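PDB 5MDN: DNA polymerase from Pyrobaculum calidifontis, which probably catalyses DNA synthesis, adding deoxyribonucleotides from their triphosphates to a growing DNA strand with release of diphosphate. Local coordinates for residues D223-V228 / V253-G258; M430-S435 / T535-A540; E485-Y490 / P495-L500. One frame throughout, in Å; residues are numbered along the deposited sequence.

Contact 1 of 3, residues D223-V228 / V253-G258; sequences DPDVIV and VDRLGG
Arg255 reaches from a tight turn to the carboxylates of Asp223 and Asp225, and the three side chains form a salt-bridge network in the exonuclease domain. The arginine chain is extended from CG to NE, which carries the guanidinium across to the 223-228 segment with both acidic partners near its plane, at the edge. Arg255 NE donates to Asp223 OD1 over 2.8 Å in an almost straight bond (171° at the hydrogen), meeting the syn side of that oxygen. The two side chains cross at about a right angle, and their flat ends stand 84° apart, so the arginine gives Asp223 a single N-H rather than the two-pronged, coplanar pairing. Asp223 CG lies opposite its own backbone N (chi1 -170°), a rotation that swings the carboxylate to NE. Arg255 NH2 is salt-bridged to Asp225 OD1, although the modelled length is doubtfully short. Pro224 O lies 3.2 Å from Arg255 NH2 at a poor angle; its hydrogen bond comes from Arg273 NE. The acids are shared with other arginines: Asp223 OD1 also meets Arg273 and OD2 meets Arg164, while Asp225 OD2 pairs with Arg30. So many cations round two carboxylates probably favour their charged form.

Arg255 leaves the second position of a type I turn, Asp254 to Gly257. That turn is braced by Asp254 OD1, which takes Leu256 N at 2.9 Å in an Asx turn and Gly258 N from the other face of the carboxylate.

The acids occupy the link between helix 209-222 and strand 226-229, a strand flanked in the mixed sheet by parallel neighbours 165-172 and 274-277. Pro224 packs on Leu166 and Val219, and Val253 rests against helix 209-222.

Contact 2 of 3, residues M430-S435 / T535-A540; sequences MKYNLS and TAFARA
Tyr432, within the Schellman motif that ends helix 424-431, stacks face to face on Phe537, centroids 3.9 Å apart; this is the helix that starts within the SxxYP sequence of family B polymerases. Asn433, with positive phi, is the C-prime residue of the Schellman motif, and the chain turns there between Tyr432 and Leu434. Both aromatic side chains take the same first rotamer, with CG set opposite the carbonyl carbon (chi1 -63° in Tyr432, -86° in Phe537), and each CB already points at the other segment. The rings can therefore meet broadside, tilted by only 19°. They are displaced rather than in exact overlap: Phe537 CE1 sits 3.3 Å above the plane of the Tyr432 ring, over its centre, whereas Tyr432 CD2 lies over the Phe537 face nearer its rim. Ile428 of helix 424-431 and the loop residues Ala454 and Pro455 also touch Phe537, so the Phe537 ring, coming from helix 528-551, is enclosed largely by apolar groups. No hydrogen bond crosses between the two segments. Leu434 adds a branch to the packing obliquely, its CD2 lying 4.2 Å from Phe537 CD2.

Contact 3 of 3, residues E485-Y490 / P495-L500; sequences EEAKKY and PEYRLL
Tyr490 stands beside the start of helix 495-512, one ring face to Glu496, at the tip of the antiparallel helical hairpin that family B polymerases use as fingers. Its CB starts the contact 4.3 Å from Tyr497 CB. With CG opposite the carbonyl carbon (chi1 -60°), the ring then stands broadside to Glu496: ring atom CG has Glu496 CB 3.9 Å away, and CD2 has it at 3.5 Å. This is a CH-pi contact, with Glu496 CB 24° off the ring normal. On the other side of the ring's long axis, Tyr490 CD1 comes obliquely within 4.2 Å of Leu500 CD1. Farther out, Tyr490 CE2 meets Glu496 CG at 3.8 Å, where the glutamate chain bends at chi2, and CZ is still 4.2 Å from Glu496 CB. With an alanine here, Glu496 CB and Leu500 CD1 lose the ring they pack on, and the glutamate side chain would probably be freer to turn. One turn earlier, Ala487 touches both Tyr497 and Leu500, its CB 3.7 Å from Tyr497 CE2 and its CA beside Leu500 CD1. The Ala487 carbonyl meets the edge of the Tyr497 ring, with Ala487 O 3.2 Å from Tyr497 CD2.

How the contacts relate
Contact 1 belongs to the exonuclease region and contacts 2 and 3 to the polymerase region, with contact 3 nested in the chain loop that contact 2 closes. Contacts 2 and 3 have centres 32 Å apart, yet helix 468-486 connects them: Met430 packs on its Leu473 and Val477, and the far end of that helix enters contact 3. Contacts 1 and 3 approach to about 13 Å between nearest atoms, whereas contacts 1 and 2 lie on opposite sides of the chain's centre, 46 Å between centres. Only contact 1 is near an annotated site: the Arg255 side chain is about 7 Å from that of Asp7, a magnesium ligand with Asp363, and about 11 Å from a bound magnesium ion.

Contact 1 of 3, residues D223-V228 / V253-G258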
# COMPACT_ATOMS: atom_id res chain seq x y z
N ASP A 223 2.72 -20.41 -17.46
CA ASP A 223 3.11 -20.75 -16.10
C ASP A 223 3.86 -19.60 -15.44
O ASP A 223 5.06 -19.71 -15.18
CB ASP A 223 3.96 -22.02 -16.07
CG ASP A 223 4.18 -22.56 -14.67
OD1 ASP A 223 3.38 -22.21 -13.78
OD2 ASP A 223 5.14 -23.32 -14.45
N PRO A 224 3.19 -18.48 -15.16
CA PRO A 224 3.89 -17.35 -14.55
C PRO A 224 4.14 -17.56 -13.07
O PRO A 224 3.38 -18.23 -12.37
CB PRO A 224 2.92 -16.18 -14.78
CG PRO A 224 1.58 -16.83 -14.75
CD PRO A 224 1.77 -18.19 -15.38
N ASP A 225 5.23 -16.96 -12.59
CA ASP A 225 5.54 -16.95 -11.17
C ASP A 225 4.89 -15.77 -10.46
O ASP A 225 4.48 -15.89 -9.30
CB ASP A 225 7.06 -16.92 -10.96
CG ASP A 225 7.76 -18.08 -11.64
OD1 ASP A 225 7.46 -19.24 -11.31
OD2 ASP A 225 8.63 -17.82 -12.51
N VAL A 226 4.81 -14.63 -11.13
CA VAL A 226 4.14 -13.44 -10.62
C VAL A 226 3.06 -13.03 -11.60
O VAL A 226 3.28 -13.02 -12.82
CB VAL A 226 5.14 -12.28 -10.39
CG1 VAL A 226 4.48 -11.16 -9.60
CG2 VAL A 226 6.38 -12.78 -9.67
N ILE A 227 1.88 -12.69 -11.07
CA ILE A 227 0.80 -12.12 -11.85
C ILE A 227 0.57 -10.70 -11.36
O ILE A 227 0.21 -10.49 -10.19
CB ILE A 227 -0.49 -12.95 -11.75
CG1 ILE A 227 -0.31 -14.29 -12.48
CG2 ILE A 227 -1.67 -12.19 -12.33
CD1 ILE A 227 -1.49 -15.23 -12.32
N VAL A 228 0.77 -9.72 -12.24
CA VAL A 228 0.65 -8.31 -11.89
C VAL A 228 -0.56 -7.72 -12.59
O VAL A 228 -0.85 -8.04 -13.75
CB VAL A 228 1.92 -7.52 -12.25
CG1 VAL A 228 2.86 -7.45 -11.05
CG2 VAL A 228 2.62 -8.15 -13.44
N VAL A 253 -6.45 -21.15 -12.44
CA VAL A 253 -5.22 -20.49 -12.86
C VAL A 253 -4.02 -20.81 -11.97
O VAL A 253 -2.88 -20.59 -12.41
CB VAL A 253 -5.41 -18.96 -12.96
CG1 VAL A 253 -6.40 -18.62 -14.06
CG2 VAL A 253 -5.87 -18.39 -11.63
N ASP A 254 -4.22 -21.32 -10.75
CA ASP A 254 -3.08 -21.56 -9.88
C ASP A 254 -2.35 -22.85 -10.29
O ASP A 254 -2.78 -23.58 -11.19
CB ASP A 254 -3.52 -21.56 -8.42
CG ASP A 254 -4.31 -22.80 -8.00
OD1 ASP A 254 -4.16 -23.89 -8.59
OD2 ASP A 254 -5.10 -22.68 -7.04
N ARG A 255 -1.24 -23.13 -9.62
CA ARG A 255 -0.36 -24.22 -10.02
C ARG A 255 -0.87 -25.60 -9.64
O ARG A 255 -0.27 -26.60 -10.06
CB ARG A 255 1.06 -24.01 -9.48
CG ARG A 255 1.82 -22.93 -10.24
CD ARG A 255 3.32 -23.19 -10.23
NE ARG A 255 4.04 -22.24 -11.08
CZ ARG A 255 4.90 -21.32 -10.65
NH1 ARG A 255 5.16 -21.19 -9.36
NH2 ARG A 255 5.50 -20.52 -11.53
N LEU A 256 -1.94 -25.70 -8.86
CA LEU A 256 -2.57 -26.99 -8.56
C LEU A 256 -3.98 -27.05 -9.13
O LEU A 256 -4.89 -27.63 -8.54
CB LEU A 256 -2.58 -27.28 -7.06
CG LEU A 256 -1.25 -27.45 -6.31
CD1 LEU A 256 -0.32 -28.39 -7.07
CD2 LEU A 256 -0.56 -26.11 -6.03
N GLY A 257 -4.15 -26.48 -10.32
CA GLY A 257 -5.44 -26.50 -11.00
C GLY A 257 -6.58 -25.90 -10.23
O GLY A 257 -7.74 -26.29 -10.44
N GLY A 258 -6.30 -24.96 -9.33
CA GLY A 258 -7.31 -24.36 -8.48
C GLY A 258 -7.64 -22.93 -8.89
O GLY A 258 -6.96 -22.31 -9.71

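Contact 2 of 3, residues M430-S435 / T535-A540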
# COMPACT_ATOMS: atom_id res chain seq x y z
N MET A 430 17.75 4.64 18.88
CA MET A 430 18.94 3.86 19.20
C MET A 430 19.84 4.60 20.18
O MET A 430 20.28 4.03 21.18
CB MET A 430 19.72 3.52 17.92
CG MET A 430 19.06 2.46 17.06
SD MET A 430 19.93 2.16 15.50
CE MET A 430 19.83 3.77 14.72
N LYS A 431 20.13 5.88 19.91
CA LYS A 431 21.09 6.62 20.72
C LYS A 431 20.57 6.87 22.13
O LYS A 431 21.37 6.99 23.07
CB LYS A 431 21.42 7.94 20.02
CG LYS A 431 22.44 8.81 20.72
CD LYS A 431 22.68 10.09 19.93
CE LYS A 431 23.60 11.05 20.67
NZ LYS A 431 24.95 10.47 20.89
N TYR A 432 19.26 6.95 22.31
CA TYR A 432 18.66 7.15 23.63
C TYR A 432 17.94 5.92 24.15
O TYR A 432 17.37 5.98 25.25
CB TYR A 432 17.72 8.36 23.59
CG TYR A 432 18.43 9.65 23.28
CD1 TYR A 432 19.36 10.18 24.17
CD2 TYR A 432 18.20 10.33 22.09
CE1 TYR A 432 20.02 11.36 23.89
CE2 TYR A 432 18.87 11.50 21.80
CZ TYR A 432 19.77 12.02 22.70
OH TYR A 432 20.44 13.19 22.42
N ASN A 433 17.94 4.82 23.40
CA ASN A 433 17.45 3.53 23.87
C ASN A 433 15.98 3.62 24.30
O ASN A 433 15.60 3.17 25.39
CB ASN A 433 18.33 2.98 24.99
CG ASN A 433 18.17 1.49 25.19
OD1 ASN A 433 18.59 0.70 24.35
ND2 ASN A 433 17.57 1.10 26.31
N LEU A 434 15.15 4.19 23.43
CA LEU A 434 13.72 4.31 23.69
C LEU A 434 13.02 3.03 23.24
O LEU A 434 13.23 2.56 22.12
CB LEU A 434 13.13 5.52 22.98
CG LEU A 434 13.40 6.94 23.51
CD1 LEU A 434 14.22 6.93 24.80
CD2 LEU A 434 14.07 7.79 22.45
N SER A 435 12.16 2.49 24.11
CA SER A 435 11.45 1.24 23.86
C SER A 435 10.42 1.02 24.96
O SER A 435 10.60 1.52 26.08
CB SER A 435 12.44 0.07 23.80
OG SER A 435 11.83 -1.09 23.26
N THR A 535 9.18 12.19 19.77
CA THR A 535 8.85 13.50 19.20
C THR A 535 9.62 14.61 19.90
O THR A 535 10.14 15.53 19.25
CB THR A 535 7.35 13.76 19.29
OG1 THR A 535 6.97 13.89 20.67
CG2 THR A 535 6.57 12.62 18.67
N ALA A 536 9.69 14.56 21.24
CA ALA A 536 10.32 15.64 21.98
C ALA A 536 11.81 15.72 21.68
O ALA A 536 12.35 16.82 21.52
CB ALA A 536 10.09 15.45 23.48
N PHE A 537 12.49 14.58 21.61
CA PHE A 537 13.86 14.57 21.10
C PHE A 537 13.91 15.09 19.67
O PHE A 537 14.81 15.86 19.32
CB PHE A 537 14.45 13.16 21.18
CG PHE A 537 15.06 12.83 22.51
CD1 PHE A 537 16.27 13.40 22.89
CD2 PHE A 537 14.46 11.92 23.37
CE1 PHE A 537 16.85 13.09 24.11
CE2 PHE A 537 15.03 11.61 24.59
CZ PHE A 537 16.23 12.19 24.96
N ALA A 538 12.94 14.70 18.84
CA ALA A 538 12.93 15.11 17.44
C ALA A 538 12.72 16.61 17.31
O ALA A 538 13.40 17.28 16.52
CB ALA A 538 11.86 14.35 16.67
N ARG A 539 11.76 17.16 18.06
CA ARG A 539 11.49 18.59 17.98
C ARG A 539 12.70 19.41 18.44
O ARG A 539 13.01 20.45 17.85
CB ARG A 539 10.26 18.93 18.82
CG ARG A 539 9.90 20.41 18.84
CD ARG A 539 8.71 20.68 19.76
NE ARG A 539 7.51 19.97 19.31
CZ ARG A 539 6.64 20.46 18.44
NH1 ARG A 539 6.83 21.66 17.91
NH2 ARG A 539 5.57 19.75 18.10
N ALA A 540 13.40 18.94 19.47
CA ALA A 540 14.48 19.72 20.07
C ALA A 540 15.63 19.95 19.09
O ALA A 540 16.15 21.07 18.98
CB ALA A 540 14.99 19.04 21.33

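Contact 3 of 3, residues E485-Y490 / P495-L500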
# COMPACT_ATOMS: atom_id res chain seq x y z
N GLU A 485 27.88 -0.94 1.34
CA GLU A 485 29.29 -0.96 0.94
C GLU A 485 29.56 -2.00 -0.13
O GLU A 485 30.44 -1.81 -0.98
CB GLU A 485 30.19 -1.18 2.15
CG GLU A 485 30.28 -2.62 2.63
CD GLU A 485 31.46 -2.85 3.56
OE1 GLU A 485 32.61 -2.61 3.13
OE2 GLU A 485 31.24 -3.26 4.72
N GLU A 486 28.82 -3.12 -0.12
CA GLU A 486 28.95 -4.11 -1.18
C GLU A 486 28.52 -3.56 -2.53
O GLU A 486 28.94 -4.09 -3.56
CB GLU A 486 28.13 -5.36 -0.83
CG GLU A 486 28.63 -6.65 -1.47
CD GLU A 486 29.75 -7.31 -0.68
OE1 GLU A 486 30.54 -6.60 -0.04
OE2 GLU A 486 29.83 -8.56 -0.71
N ALA A 487 27.70 -2.50 -2.54
CA ALA A 487 27.32 -1.87 -3.80
C ALA A 487 28.50 -1.16 -4.44
O ALA A 487 28.53 -0.97 -5.66
CB ALA A 487 26.17 -0.89 -3.57
N LYS A 488 29.49 -0.74 -3.64
CA LYS A 488 30.69 -0.12 -4.19
C LYS A 488 31.51 -1.09 -5.03
O LYS A 488 32.31 -0.64 -5.86
CB LYS A 488 31.55 0.45 -3.07
CG LYS A 488 30.91 1.61 -2.31
CD LYS A 488 31.70 1.95 -1.05
CE LYS A 488 30.95 2.95 -0.18
NZ LYS A 488 30.74 4.25 -0.87
N LYS A 489 31.35 -2.40 -4.83
CA LYS A 489 32.10 -3.37 -5.62
C LYS A 489 31.71 -3.31 -7.09
O LYS A 489 32.56 -3.46 -7.97
CB LYS A 489 31.88 -4.78 -5.08
CG LYS A 489 32.65 -5.86 -5.84
CD LYS A 489 32.19 -7.26 -5.48
CE LYS A 489 32.61 -7.65 -4.07
NZ LYS A 489 32.13 -9.02 -3.73
N TYR A 490 30.43 -3.09 -7.37
CA TYR A 490 29.90 -3.11 -8.72
C TYR A 490 29.75 -1.70 -9.27
O TYR A 490 29.66 -0.73 -8.52
CB TYR A 490 28.53 -3.81 -8.74
CG TYR A 490 28.57 -5.25 -8.26
CD1 TYR A 490 28.46 -5.56 -6.91
CD2 TYR A 490 28.72 -6.29 -9.17
CE1 TYR A 490 28.49 -6.88 -6.48
CE2 TYR A 490 28.75 -7.61 -8.74
CZ TYR A 490 28.64 -7.89 -7.40
OH TYR A 490 28.68 -9.20 -6.97
N PRO A 495 23.20 -4.39 -13.45
CA PRO A 495 22.07 -5.05 -12.79
C PRO A 495 22.35 -5.40 -11.34
O PRO A 495 21.48 -5.27 -10.48
CB PRO A 495 21.84 -6.30 -13.66
CG PRO A 495 23.13 -6.51 -14.38
CD PRO A 495 23.68 -5.14 -14.62
N GLU A 496 23.58 -5.84 -11.05
CA GLU A 496 23.94 -6.21 -9.69
C GLU A 496 23.93 -5.01 -8.74
O GLU A 496 23.69 -5.17 -7.54
CB GLU A 496 25.32 -6.88 -9.68
CG GLU A 496 25.37 -8.19 -10.45
CD GLU A 496 25.70 -8.01 -11.92
OE1 GLU A 496 25.76 -6.85 -12.37
OE2 GLU A 496 25.89 -9.02 -12.62
N TYR A 497 24.20 -3.81 -9.26
CA TYR A 497 24.16 -2.62 -8.41
C TYR A 497 22.73 -2.21 -8.10
O TYR A 497 22.41 -1.87 -6.96
CB TYR A 497 24.92 -1.46 -9.09
CG TYR A 497 25.01 -0.20 -8.25
CD1 TYR A 497 24.02 0.78 -8.31
CD2 TYR A 497 26.09 0.01 -7.40
CE1 TYR A 497 24.11 1.93 -7.55
CE2 TYR A 497 26.18 1.16 -6.63
CZ TYR A 497 25.19 2.11 -6.71
OH TYR A 497 25.28 3.25 -5.94
N ARG A 498 21.86 -2.22 -9.11
CA ARG A 498 20.48 -1.79 -8.92
C ARG A 498 19.74 -2.71 -7.96
O ARG A 498 18.90 -2.26 -7.17
CB ARG A 498 19.76 -1.71 -10.27
CG ARG A 498 20.29 -0.59 -11.15
CD ARG A 498 19.58 -0.53 -12.49
NE ARG A 498 20.53 -0.29 -13.58
CZ ARG A 498 20.97 -1.23 -14.41
NH1 ARG A 498 20.54 -2.48 -14.30
NH2 ARG A 498 21.83 -0.91 -15.37
N LEU A 499 20.03 -4.01 -8.02
CA LEU A 499 19.41 -4.96 -7.10
C LEU A 499 19.83 -4.67 -5.67
O LEU A 499 18.99 -4.69 -4.75
CB LEU A 499 19.78 -6.39 -7.49
CG LEU A 499 19.04 -6.97 -8.70
CD1 LEU A 499 19.97 -7.89 -9.44
CD2 LEU A 499 17.80 -7.72 -8.25
N LEU A 500 21.12 -4.40 -5.45
CA LEU A 500 21.60 -4.05 -4.12
C LEU A 500 21.06 -2.71 -3.64
O LEU A 500 20.83 -2.52 -2.44
CB LEU A 500 23.13 -4.03 -4.11
CG LEU A 500 23.82 -5.39 -4.01
CD1 LEU A 500 25.32 -5.25 -4.21
CD2 LEU A 500 23.51 -6.07 -2.68